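Local coordinates for type III secretion system effector protein ExoU (Pseudomonas fluorescens, PDB 4QMK), which is a secreted effector that probably hydrolyses membrane phospholipids with a patatin-like domain and reaches the plasma membrane through a phosphatidylinositol 4,5-bisphosphate-binding domain, at residues A[36-41]-A[47-52]; A[154-159]-A[164-169]; A[255-260]-A[576-581]; A[385-388]-A[394-397]; A[440-445]-A[467-472]. All blocks are in the same frame, centred on the assembly; numbering follows the deposited sequence.

Contact 1. Residues A[36-41]-A[47-52]; sequences VPLVKG and LSIYRH
R51 leaves its strand with CG opposite the backbone N (chi1 172°) and folds at chi3 (56°), which lays one face of its guanidinium over L38 CD1, 4.1 Å from R51 CZ. The same group makes a salt bridge with D463, so L38 packs on a cation already held by an acid. Y50 lies on the other face of the sheet, with P37; its chi1 (-58°) sets CG beside the backbone N and leads the ring along P37. Its CE2 lies 3.8 Å from P37 CB, and OH is 3.2 Å from CE of K40, whose chain curls across the phenol at an oblique angle; K35 adds a cation-pi contact. The two segments are the arms of an antiparallel beta hairpin, the outer arm interrupted by a classic bulge in which L38 and V39 both face I49. I49 O therefore takes two N-H groups, L38 N at 2.8 Å and V39 N at 3.3 Å. V36 and R51 form a hydrogen-bonded pair on one side of the bulge, and I49 N returns a bond to V39 O on the other. Toward the turn, G41 N donates to S48 OG at 2.9 Å, while V39 and L47 pack on helix 450-461.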
# COMPACT_ATOMS: atom_id res chain seq x y z
N VAL A 36 -2.54 18.50 -55.38
CA VAL A 36 -2.41 19.86 -54.90
C VAL A 36 -1.95 19.86 -53.45
O VAL A 36 -2.50 19.17 -52.62
CB VAL A 36 -3.78 20.60 -55.00
CG1 VAL A 36 -3.68 22.02 -54.42
CG2 VAL A 36 -4.24 20.64 -56.45
N PRO A 37 -0.93 20.66 -53.15
CA PRO A 37 -0.48 20.78 -51.79
C PRO A 37 -1.39 21.71 -51.04
O PRO A 37 -1.66 22.79 -51.54
CB PRO A 37 0.93 21.38 -51.92
CG PRO A 37 0.88 22.16 -53.17
CD PRO A 37 -0.10 21.44 -54.07
N LEU A 38 -1.88 21.27 -49.89
CA LEU A 38 -2.70 22.10 -49.01
C LEU A 38 -1.84 22.70 -47.89
O LEU A 38 -2.11 23.80 -47.41
CB LEU A 38 -3.82 21.26 -48.40
CG LEU A 38 -4.91 20.74 -49.33
CD1 LEU A 38 -5.94 19.94 -48.54
CD2 LEU A 38 -5.59 21.89 -50.05
N VAL A 39 -0.82 21.95 -47.47
CA VAL A 39 0.06 22.31 -46.37
C VAL A 39 1.44 21.68 -46.59
O VAL A 39 1.56 20.56 -47.06
CB VAL A 39 -0.52 21.76 -45.05
CG1 VAL A 39 0.47 21.88 -43.91
CG2 VAL A 39 -1.82 22.47 -44.75
N LYS A 40 2.48 22.43 -46.23
CA LYS A 40 3.85 21.98 -46.43
C LYS A 40 4.77 22.14 -45.24
O LYS A 40 4.85 23.19 -44.62
CB LYS A 40 4.46 22.70 -47.63
CG LYS A 40 3.88 22.26 -48.98
CD LYS A 40 4.22 20.81 -49.32
CE LYS A 40 5.61 20.63 -49.92
NZ LYS A 40 5.64 21.11 -51.33
N GLY A 41 5.48 21.06 -44.95
CA GLY A 41 6.52 21.03 -43.94
C GLY A 41 6.22 21.86 -42.72
O GLY A 41 7.08 22.53 -42.21
N LEU A 47 4.83 18.37 -41.24
CA LEU A 47 3.61 17.83 -41.71
C LEU A 47 3.22 18.45 -43.03
O LEU A 47 3.17 19.67 -43.13
CB LEU A 47 2.52 18.11 -40.71
CG LEU A 47 1.11 17.79 -41.19
CD1 LEU A 47 0.95 16.28 -41.22
CD2 LEU A 47 0.11 18.38 -40.22
N SER A 48 2.90 17.60 -44.02
CA SER A 48 2.41 18.05 -45.30
C SER A 48 1.14 17.29 -45.67
O SER A 48 0.97 16.11 -45.33
CB SER A 48 3.43 17.82 -46.39
OG SER A 48 4.63 18.57 -46.21
N ILE A 49 0.25 17.96 -46.38
CA ILE A 49 -1.00 17.40 -46.77
C ILE A 49 -1.29 17.73 -48.22
O ILE A 49 -1.28 18.92 -48.58
CB ILE A 49 -2.13 17.99 -45.95
CG1 ILE A 49 -1.90 17.76 -44.48
CG2 ILE A 49 -3.45 17.33 -46.35
CD1 ILE A 49 -3.00 18.33 -43.60
N TYR A 50 -1.53 16.70 -49.04
CA TYR A 50 -1.84 16.89 -50.48
C TYR A 50 -3.19 16.28 -50.79
O TYR A 50 -3.59 15.28 -50.16
CB TYR A 50 -0.81 16.19 -51.37
CG TYR A 50 0.64 16.60 -51.20
CD1 TYR A 50 1.48 15.92 -50.31
CD2 TYR A 50 1.20 17.57 -51.99
CE1 TYR A 50 2.81 16.29 -50.15
CE2 TYR A 50 2.51 17.94 -51.85
CZ TYR A 50 3.31 17.31 -50.92
OH TYR A 50 4.63 17.67 -50.82
N ARG A 51 -3.89 16.83 -51.78
CA ARG A 51 -5.16 16.28 -52.23
C ARG A 51 -5.15 15.97 -53.71
O ARG A 51 -4.72 16.78 -54.53
CB ARG A 51 -6.33 17.22 -51.91
CG ARG A 51 -7.67 16.77 -52.52
CD ARG A 51 -8.90 17.40 -51.87
NE ARG A 51 -8.79 18.83 -51.92
CZ ARG A 51 -9.23 19.65 -50.98
NH1 ARG A 51 -9.86 19.22 -49.89
NH2 ARG A 51 -9.01 20.94 -51.14
N HIS A 52 -5.64 14.78 -54.06
CA HIS A 52 -5.75 14.36 -55.47
C HIS A 52 -7.10 14.81 -56.04
O HIS A 52 -7.89 15.44 -55.36
CB HIS A 52 -5.61 12.82 -55.55
CG HIS A 52 -4.25 12.33 -55.16
ND1 HIS A 52 -3.94 11.95 -53.87
CD2 HIS A 52 -3.13 12.16 -55.88
CE1 HIS A 52 -2.67 11.58 -53.81
NE2 HIS A 52 -2.16 11.70 -55.02

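Contact 2. Residues A[154-159]-A[164-169]; sequences KLVRSL and GNISQL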
# COMPACT_ATOMS: atom_id res chain seq x y z
N LYS A 154 8.20 -20.09 -7.07
CA LYS A 154 7.06 -20.92 -6.79
C LYS A 154 5.86 -20.09 -6.31
O LYS A 154 4.77 -20.13 -6.89
CB LYS A 154 7.42 -21.97 -5.76
CG LYS A 154 8.12 -23.14 -6.38
CD LYS A 154 9.00 -23.87 -5.40
CE LYS A 154 9.61 -25.10 -6.07
NZ LYS A 154 10.76 -25.62 -5.31
N LEU A 155 6.10 -19.31 -5.27
CA LEU A 155 5.03 -18.59 -4.63
C LEU A 155 4.24 -17.76 -5.62
O LEU A 155 3.04 -17.98 -5.81
CB LEU A 155 5.58 -17.74 -3.52
CG LEU A 155 6.00 -18.49 -2.25
CD1 LEU A 155 6.83 -17.57 -1.39
CD2 LEU A 155 4.81 -19.00 -1.45
N VAL A 156 4.94 -16.90 -6.35
CA VAL A 156 4.24 -15.95 -7.24
C VAL A 156 3.49 -16.57 -8.41
O VAL A 156 2.43 -16.04 -8.81
CB VAL A 156 5.19 -14.89 -7.79
CG1 VAL A 156 4.49 -13.92 -8.71
CG2 VAL A 156 5.76 -14.11 -6.63
N ARG A 157 4.01 -17.67 -8.94
CA ARG A 157 3.41 -18.30 -10.11
C ARG A 157 2.22 -19.16 -9.71
O ARG A 157 1.38 -19.43 -10.53
CB ARG A 157 4.47 -19.09 -10.95
CG ARG A 157 5.40 -18.16 -11.73
CD ARG A 157 6.23 -18.82 -12.83
NE ARG A 157 7.36 -19.57 -12.29
CZ ARG A 157 8.59 -19.08 -12.09
NH1 ARG A 157 8.90 -17.83 -12.40
NH2 ARG A 157 9.53 -19.86 -11.58
N SER A 158 2.14 -19.54 -8.43
CA SER A 158 1.13 -20.48 -7.93
C SER A 158 -0.10 -19.86 -7.27
O SER A 158 -0.93 -20.58 -6.76
CB SER A 158 1.77 -21.33 -6.85
OG SER A 158 1.99 -20.56 -5.67
N LEU A 159 -0.20 -18.54 -7.26
CA LEU A 159 -1.29 -17.87 -6.57
C LEU A 159 -2.74 -18.15 -7.15
O LEU A 159 -2.99 -18.10 -8.36
CB LEU A 159 -0.99 -16.38 -6.51
CG LEU A 159 0.34 -16.01 -5.82
CD1 LEU A 159 0.50 -14.52 -5.81
CD2 LEU A 159 0.38 -16.52 -4.40
N GLY A 164 0.00 -8.50 -9.71
CA GLY A 164 0.49 -7.67 -10.81
C GLY A 164 1.85 -8.02 -11.37
O GLY A 164 2.00 -8.06 -12.57
N ASN A 165 2.83 -8.24 -10.50
CA ASN A 165 4.24 -8.49 -10.90
C ASN A 165 5.01 -8.92 -9.66
O ASN A 165 4.69 -8.54 -8.56
CB ASN A 165 4.89 -7.23 -11.50
CG ASN A 165 6.36 -7.48 -12.01
OD1 ASN A 165 7.36 -7.19 -11.30
ND2 ASN A 165 6.49 -7.96 -13.23
N ILE A 166 6.01 -9.75 -9.84
CA ILE A 166 6.83 -10.16 -8.72
C ILE A 166 7.47 -8.96 -8.00
O ILE A 166 7.79 -9.04 -6.84
CB ILE A 166 7.87 -11.19 -9.15
CG1 ILE A 166 8.49 -11.84 -7.96
CG2 ILE A 166 8.94 -10.59 -10.02
CD1 ILE A 166 9.17 -13.11 -8.40
N SER A 167 7.59 -7.82 -8.67
CA SER A 167 7.96 -6.59 -7.95
C SER A 167 7.10 -6.31 -6.72
O SER A 167 7.58 -5.77 -5.72
CB SER A 167 7.83 -5.39 -8.87
OG SER A 167 6.55 -5.27 -9.48
N GLN A 168 5.83 -6.65 -6.77
CA GLN A 168 4.95 -6.41 -5.63
C GLN A 168 5.32 -7.21 -4.40
O GLN A 168 5.31 -6.71 -3.28
CB GLN A 168 3.50 -6.56 -6.07
CG GLN A 168 3.09 -5.34 -6.88
CD GLN A 168 1.90 -5.55 -7.76
OE1 GLN A 168 1.55 -6.67 -8.10
NE2 GLN A 168 1.29 -4.47 -8.16
N LEU A 169 5.73 -8.44 -4.61
CA LEU A 169 6.25 -9.24 -3.53
C LEU A 169 7.54 -8.68 -2.97
O LEU A 169 7.69 -8.63 -1.78
CB LEU A 169 6.57 -10.63 -4.01
CG LEU A 169 5.72 -11.75 -3.46
CD1 LEU A 169 6.43 -13.07 -3.76
CD2 LEU A 169 5.57 -11.59 -1.95
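V156 overlaps I166 with its CG2 methyl, 3.8 Å from I166 CG1 and 4.0 Å from I166 CD1, the two side chains meeting at about a right angle. The same methyl also lies 4.0 Å from L169 CG, where V156 and L169 run past each other in opposite directions; the modelled approach to L169 CD1 is too close for carbons and is doubtful. The whole contact is buried and apolar. A chi1 of -167° stretches CG1 of I166 away from its backbone N and extends the ethyl arm to meet the valine. Its helix is begun by N165 at the N-cap: N165 OD1 accepts from S167 N at 2.7 Å, the donor lying 37° above the carbonyl plane. Q168 OE1 answers with a weak bond from N165 N at 3.1 Å, completing a capping box. N165 is also tied to the strand beyond, OD1 accepting from V259 N and ND2 donating to L257 O. The contact packs the end of helix 140-157 against the start of helix 166-173 across a short loop. I166 packs on V258 of edge strand 254-260, while L155 and L169 meet L155 and L169 of the second subunit, where W144 also bonds S158 OG.

Contact 3. Residues A[255-260]-A[576-581]; sequences PQLVVF and FIREVI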
# COMPACT_ATOMS: atom_id res chain seq x y z
N PRO A 255 12.75 -17.58 -16.24
CA PRO A 255 12.93 -16.16 -16.19
C PRO A 255 11.64 -15.42 -15.88
O PRO A 255 10.55 -15.83 -16.35
CB PRO A 255 13.38 -15.80 -17.61
CG PRO A 255 12.79 -16.86 -18.47
CD PRO A 255 12.79 -18.10 -17.62
N GLN A 256 11.77 -14.34 -15.10
CA GLN A 256 10.66 -13.42 -14.76
C GLN A 256 11.04 -12.00 -15.01
O GLN A 256 12.08 -11.58 -14.58
CB GLN A 256 10.28 -13.49 -13.28
CG GLN A 256 9.65 -14.78 -12.86
CD GLN A 256 8.13 -14.85 -13.02
OE1 GLN A 256 7.54 -15.72 -12.44
NE2 GLN A 256 7.51 -13.92 -13.73
N LEU A 257 10.19 -11.27 -15.70
CA LEU A 257 10.36 -9.85 -15.86
C LEU A 257 9.95 -9.18 -14.57
O LEU A 257 8.81 -9.33 -14.12
CB LEU A 257 9.45 -9.23 -16.89
CG LEU A 257 9.72 -8.99 -18.35
CD1 LEU A 257 11.17 -8.60 -18.52
CD2 LEU A 257 9.35 -10.14 -19.26
N VAL A 258 10.86 -8.44 -13.98
CA VAL A 258 10.55 -7.66 -12.81
C VAL A 258 10.35 -6.22 -13.28
O VAL A 258 11.10 -5.74 -14.12
CB VAL A 258 11.70 -7.75 -11.83
CG1 VAL A 258 11.42 -6.95 -10.58
CG2 VAL A 258 11.95 -9.19 -11.50
N VAL A 259 9.32 -5.55 -12.79
CA VAL A 259 9.03 -4.16 -13.23
C VAL A 259 8.60 -3.24 -12.09
O VAL A 259 7.61 -3.51 -11.39
CB VAL A 259 7.90 -4.16 -14.30
CG1 VAL A 259 7.56 -2.75 -14.76
CG2 VAL A 259 8.28 -5.06 -15.47
N PHE A 260 9.36 -2.20 -11.88
CA PHE A 260 9.03 -1.21 -10.89
C PHE A 260 8.65 0.06 -11.64
O PHE A 260 9.34 0.44 -12.56
CB PHE A 260 10.24 -0.90 -10.05
CG PHE A 260 10.78 -2.08 -9.27
CD1 PHE A 260 10.18 -2.47 -8.09
CD2 PHE A 260 11.89 -2.70 -9.67
CE1 PHE A 260 10.65 -3.56 -7.38
CE2 PHE A 260 12.40 -3.78 -8.97
CZ PHE A 260 11.76 -4.21 -7.83
N PHE A 576 -0.99 -10.99 -19.11
CA PHE A 576 -1.00 -12.42 -19.10
C PHE A 576 0.25 -12.88 -19.82
O PHE A 576 0.96 -13.80 -19.36
CB PHE A 576 -2.26 -12.93 -19.77
CG PHE A 576 -2.32 -14.41 -19.87
CD1 PHE A 576 -2.65 -15.17 -18.77
CD2 PHE A 576 -2.02 -15.04 -21.04
CE1 PHE A 576 -2.63 -16.56 -18.83
CE2 PHE A 576 -2.04 -16.44 -21.15
CZ PHE A 576 -2.34 -17.20 -20.04
N ILE A 577 0.53 -12.21 -20.94
CA ILE A 577 1.71 -12.47 -21.73
C ILE A 577 2.96 -12.33 -20.94
O ILE A 577 3.78 -13.19 -20.91
CB ILE A 577 1.77 -11.53 -22.94
CG1 ILE A 577 0.73 -12.02 -23.99
CG2 ILE A 577 3.14 -11.56 -23.58
CD1 ILE A 577 0.50 -11.10 -25.17
N ARG A 578 3.07 -11.24 -20.24
CA ARG A 578 4.30 -10.91 -19.51
C ARG A 578 4.49 -11.81 -18.30
O ARG A 578 5.57 -12.21 -18.01
CB ARG A 578 4.15 -9.45 -19.04
CG ARG A 578 5.39 -8.88 -18.45
CD ARG A 578 5.16 -8.24 -17.11
NE ARG A 578 4.43 -6.99 -17.19
CZ ARG A 578 3.81 -6.46 -16.16
NH1 ARG A 578 3.86 -7.05 -14.98
NH2 ARG A 578 3.15 -5.34 -16.30
N GLU A 579 3.41 -12.16 -17.65
CA GLU A 579 3.43 -12.82 -16.37
C GLU A 579 3.21 -14.36 -16.41
O GLU A 579 3.57 -15.07 -15.51
CB GLU A 579 2.32 -12.17 -15.54
CG GLU A 579 2.60 -11.96 -14.06
CD GLU A 579 3.75 -10.98 -13.79
OE1 GLU A 579 4.55 -11.30 -12.87
OE2 GLU A 579 3.87 -9.97 -14.51
N VAL A 580 2.64 -14.86 -17.49
CA VAL A 580 2.39 -16.27 -17.60
C VAL A 580 3.09 -16.90 -18.81
O VAL A 580 3.78 -17.93 -18.69
CB VAL A 580 0.90 -16.53 -17.73
CG1 VAL A 580 0.67 -18.02 -17.89
CG2 VAL A 580 0.17 -16.03 -16.51
N ILE A 581 2.98 -16.28 -19.97
CA ILE A 581 3.62 -16.84 -21.13
C ILE A 581 5.12 -16.70 -21.14
O ILE A 581 5.84 -17.70 -21.32
CB ILE A 581 3.03 -16.28 -22.38
CG1 ILE A 581 1.59 -16.79 -22.50
CG2 ILE A 581 3.82 -16.79 -23.55
CD1 ILE A 581 0.83 -16.16 -23.65
O HOH W 1 7.62 -12.56 -16.15
O HOH W 2 7.06 -11.23 -12.49
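L257 and R578 make the direct apolar touch: CD2 of L257 lies 4.2 Å from CG of R578, a loose contact. Next to them the polar ends of Q256 and E579 cross at about a right angle with their planes 29° apart, yet Q256 NE2 and E579 OE1 stay 4.0 Å apart, too far for a direct bond. Two waters do the joining. Water 1 accepts from L257 N at 2.9 Å and, weakly, from Q256 NE2, and donates to R578 O at 2.8 Å. Water 2 donates to L257 O at 3.1 Å and, over an unusually short and uncertain distance, to E579 OE1. Both backbone polar atoms of L257 are thereby linked to the helix through solvent, so strand and helix are glued by a hydrated seam more than by interlocked side chains. Further out, a salt bridge between R578 NH1 and E579 OE2, 3.0 Å long, ties the two helical side chains together and helps to fix the carboxylate. The amide of Q256 is steadied by R157, which donates to OE1, and R578 NH1 has a weak second bond to G164 O. Behind them the helix widens into a pi-type turn, F576 O accepting from both V580 N and I581 N. Strand 254-260 is an outer strand of the mixed sheet in the patatin-like region, paired with 242-251; helix 555-585, part of which falls in the ExoU C-terminal family, lies against helix 592-606, with F576 edge-to-face on W647.

Contact 4. Residues A[385-388]-A[394-397]; sequences LPLN and FRGL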
# COMPACT_ATOMS: atom_id res chain seq x y z
N LEU A 385 25.71 2.16 -29.29
CA LEU A 385 26.89 2.89 -28.92
C LEU A 385 28.10 2.02 -29.23
O LEU A 385 28.16 0.88 -28.82
CB LEU A 385 26.85 3.26 -27.45
CG LEU A 385 25.66 4.09 -26.97
CD1 LEU A 385 25.94 4.55 -25.54
CD2 LEU A 385 25.41 5.30 -27.86
N PRO A 386 29.06 2.55 -29.99
CA PRO A 386 30.25 1.78 -30.34
C PRO A 386 31.24 1.62 -29.18
O PRO A 386 31.46 2.55 -28.41
CB PRO A 386 30.88 2.62 -31.44
CG PRO A 386 30.53 4.01 -31.06
CD PRO A 386 29.14 3.93 -30.48
N LEU A 387 31.84 0.44 -29.08
CA LEU A 387 32.83 0.16 -28.03
C LEU A 387 34.24 -0.01 -28.57
O LEU A 387 35.17 -0.12 -27.79
CB LEU A 387 32.42 -1.08 -27.23
CG LEU A 387 31.18 -0.87 -26.35
CD1 LEU A 387 30.65 -2.17 -25.78
CD2 LEU A 387 31.47 0.14 -25.24
N ASN A 388 34.40 0.01 -29.90
CA ASN A 388 35.68 -0.23 -30.54
C ASN A 388 36.08 0.82 -31.59
O ASN A 388 35.29 1.12 -32.51
CB ASN A 388 35.65 -1.60 -31.22
CG ASN A 388 36.98 -1.95 -31.87
OD1 ASN A 388 38.05 -1.70 -31.30
ND2 ASN A 388 36.92 -2.50 -33.04
N PHE A 394 37.03 -1.23 -26.19
CA PHE A 394 36.55 -1.50 -24.86
C PHE A 394 35.41 -2.52 -24.79
O PHE A 394 34.72 -2.58 -23.75
CB PHE A 394 36.18 -0.22 -24.18
CG PHE A 394 37.26 0.82 -24.24
CD1 PHE A 394 38.37 0.72 -23.41
CD2 PHE A 394 37.14 1.91 -25.11
CE1 PHE A 394 39.36 1.69 -23.47
CE2 PHE A 394 38.12 2.89 -25.16
CZ PHE A 394 39.24 2.78 -24.34
N ARG A 395 35.26 -3.37 -25.82
CA ARG A 395 34.25 -4.47 -25.83
C ARG A 395 34.29 -5.41 -24.61
O ARG A 395 33.26 -5.94 -24.21
CB ARG A 395 34.27 -5.26 -27.14
CG ARG A 395 33.40 -4.60 -28.20
CD ARG A 395 33.22 -5.42 -29.48
NE ARG A 395 34.08 -4.95 -30.56
CZ ARG A 395 35.27 -5.46 -30.88
NH1 ARG A 395 35.80 -6.48 -30.21
NH2 ARG A 395 35.94 -4.95 -31.89
N GLY A 396 35.45 -5.58 -23.99
CA GLY A 396 35.55 -6.30 -22.71
C GLY A 396 34.66 -5.74 -21.60
O GLY A 396 34.32 -6.46 -20.65
N LEU A 397 34.28 -4.46 -21.69
CA LEU A 397 33.30 -3.88 -20.76
C LEU A 397 31.92 -4.60 -20.85
O LEU A 397 30.91 -4.03 -20.43
CB LEU A 397 33.11 -2.37 -21.02
CG LEU A 397 34.30 -1.42 -20.79
CD1 LEU A 397 34.03 -0.01 -21.33
CD2 LEU A 397 34.70 -1.35 -19.31
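One backbone hydrogen bond joins the segments: F394 N donates to L387 O at 2.7 Å, with an N-H...O angle of 158° and the donor nearly along the C=O axis. The rest of the backbone order is local, L397 N bonding to F394 O at 2.8 Å and curling the second segment into a turn. Van der Waals contact extends to the next residue: L387 CB rests 3.8 Å from R395 CG. F394 CB lies 3.7 Å from L387 O; with chi1 at -51° the phenyl ring is carried on to L414 and Q410 of helix 408-431. This is the end of a hairpin at one margin of the mixed patatin-like sheet, where the broken strand 382-389 turns back antiparallel into the short strand 392-393. The polar groups meet at R395 without a settled bond between the segments. Its chain bends at chi3 and brings the guanidinium obliquely across N388, the amide and guanidinium planes 71° apart. N388 CB is 3.4 Å from R395 NH2, and N388 ND2, as modelled, sits near the guanidinium plane at its edge, 2.9 Å from NH2. Both nitrogens are donors, so that closeness is no hydrogen bond, and the amide's orientation is doubtful. The charge of R395 is met by a salt bridge from NH1 to D393, and more weakly by a long ion pair to E338, whose carboxylate also accepts from L387 N.

Contact 5. Residues A[440-445]-A[467-472]; sequences SLNDAV and AEALRF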
# COMPACT_ATOMS: atom_id res chain seq x y z
N SER A 440 -10.53 11.03 -47.40
CA SER A 440 -10.85 12.46 -47.53
C SER A 440 -10.08 13.31 -46.57
O SER A 440 -9.46 12.82 -45.62
CB SER A 440 -12.33 12.73 -47.23
OG SER A 440 -12.61 12.41 -45.87
N LEU A 441 -10.18 14.61 -46.77
CA LEU A 441 -9.53 15.55 -45.88
C LEU A 441 -10.11 15.44 -44.50
O LEU A 441 -9.40 15.59 -43.51
CB LEU A 441 -9.67 16.96 -46.39
CG LEU A 441 -9.13 18.04 -45.47
CD1 LEU A 441 -7.66 17.82 -45.18
CD2 LEU A 441 -9.33 19.37 -46.15
N ASN A 442 -11.40 15.16 -44.39
CA ASN A 442 -11.99 15.05 -43.07
C ASN A 442 -11.40 13.87 -42.27
O ASN A 442 -11.14 14.01 -41.09
CB ASN A 442 -13.49 14.94 -43.16
CG ASN A 442 -14.14 14.82 -41.82
OD1 ASN A 442 -14.08 15.73 -41.02
ND2 ASN A 442 -14.73 13.69 -41.55
N ASP A 443 -11.22 12.72 -42.91
CA ASP A 443 -10.67 11.54 -42.25
C ASP A 443 -9.23 11.75 -41.78
O ASP A 443 -8.83 11.26 -40.74
CB ASP A 443 -10.73 10.33 -43.18
CG ASP A 443 -12.13 9.83 -43.37
OD1 ASP A 443 -12.88 9.72 -42.38
OD2 ASP A 443 -12.49 9.53 -44.52
N ALA A 444 -8.46 12.51 -42.55
CA ALA A 444 -7.12 12.88 -42.15
C ALA A 444 -7.19 13.78 -40.90
O ALA A 444 -6.47 13.56 -39.94
CB ALA A 444 -6.40 13.57 -43.29
N VAL A 445 -8.11 14.75 -40.90
CA VAL A 445 -8.27 15.63 -39.74
C VAL A 445 -8.69 14.83 -38.53
O VAL A 445 -8.19 15.07 -37.43
CB VAL A 445 -9.29 16.73 -39.99
CG1 VAL A 445 -9.70 17.39 -38.70
CG2 VAL A 445 -8.73 17.74 -40.96
N ALA A 467 -12.33 23.58 -43.70
CA ALA A 467 -13.07 24.40 -42.75
C ALA A 467 -14.23 23.63 -42.08
O ALA A 467 -14.49 23.80 -40.90
CB ALA A 467 -13.57 25.67 -43.43
N GLU A 468 -14.93 22.82 -42.85
CA GLU A 468 -16.01 21.97 -42.32
C GLU A 468 -15.43 20.98 -41.33
O GLU A 468 -16.02 20.77 -40.28
CB GLU A 468 -16.73 21.21 -43.47
CG GLU A 468 -17.90 20.29 -43.06
CD GLU A 468 -17.49 18.87 -42.56
OE1 GLU A 468 -16.44 18.27 -42.98
OE2 GLU A 468 -18.26 18.33 -41.74
N ALA A 469 -14.27 20.39 -41.65
CA ALA A 469 -13.60 19.48 -40.73
C ALA A 469 -13.14 20.19 -39.45
O ALA A 469 -13.35 19.67 -38.35
CB ALA A 469 -12.41 18.79 -41.40
N LEU A 470 -12.49 21.35 -39.57
CA LEU A 470 -12.13 22.13 -38.36
C LEU A 470 -13.36 22.51 -37.53
O LEU A 470 -13.32 22.50 -36.30
CB LEU A 470 -11.33 23.41 -38.70
CG LEU A 470 -9.92 23.17 -39.27
CD1 LEU A 470 -9.35 24.40 -39.92
CD2 LEU A 470 -8.94 22.64 -38.25
N ARG A 471 -14.46 22.83 -38.19
CA ARG A 471 -15.66 23.20 -37.46
C ARG A 471 -16.12 22.04 -36.63
O ARG A 471 -16.47 22.23 -35.47
CB ARG A 471 -16.77 23.65 -38.43
CG ARG A 471 -17.91 24.38 -37.78
CD ARG A 471 -17.51 25.73 -37.21
NE ARG A 471 -18.66 26.68 -37.09
CZ ARG A 471 -19.47 26.77 -36.03
NH1 ARG A 471 -19.31 25.99 -34.96
NH2 ARG A 471 -20.46 27.63 -36.04
N PHE A 472 -16.16 20.84 -37.19
CA PHE A 472 -16.61 19.70 -36.39
C PHE A 472 -15.75 19.52 -35.19
O PHE A 472 -16.24 19.21 -34.10
CB PHE A 472 -16.60 18.39 -37.21
CG PHE A 472 -16.80 17.17 -36.35
CD1 PHE A 472 -18.06 16.75 -36.03
CD2 PHE A 472 -15.70 16.48 -35.83
CE1 PHE A 472 -18.24 15.64 -35.23
CE2 PHE A 472 -15.87 15.38 -35.01
CZ PHE A 472 -17.15 14.94 -34.73
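A469 points its methyl toward helix 441-446, and the tight part of the contact gathers round that one carbon. V445 CG2 is 3.9 Å from A469 CB, and N442 OD1 is 3.5 Å from it. The small side chain lets the backbones come close, N442 CA and A469 CA lying 5.3 Å apart, while the axes of the helical segments 441-445 and 467-472 approach to 9.2 Å and cross at -35°. V445 and L470 both pack on L453 of helix 450-461. A chi1 of 180° swings CG of N442 to the far side of CB from its own backbone N, which lets the amide reach the neighbour. At the exposed margin the packing thins: E468 bends at chi2, and its OE1 comes no nearer to N442 OD1 than 4.0 Å. R515 donates to N442 OD1 and makes a salt bridge with the other carboxylate oxygen, E468 OE2, while F472 adds a cation-pi contact to the same arginine. One cation thus holds both helices, and its charge would probably ease any repulsion between the amide and carboxylate oxygens.

Overall arrangement
The contacts form two clusters and an outlier. Contacts 1 and 5 lie with centres 14 Å apart and touch, R51 NH1 being 3.8 Å from L441 CD2. Across the chain's centre, contacts 2 and 3 are 10 Å apart between centres, and contact 2 is bonded to strand 254-260 of contact 3: S167 OG lies 2.8 Å from V259 O, a probable hydrogen bond. Between centres, contact 1 is about 45 Å and contact 4 about 30 Å from contact 3, yet contacts 3 and 4 share the mixed sheet, one at each margin. Between them is strand 99-103, followed by a probable nucleophile elbow of the patatin-like site; contact 2 also reaches the second subunit.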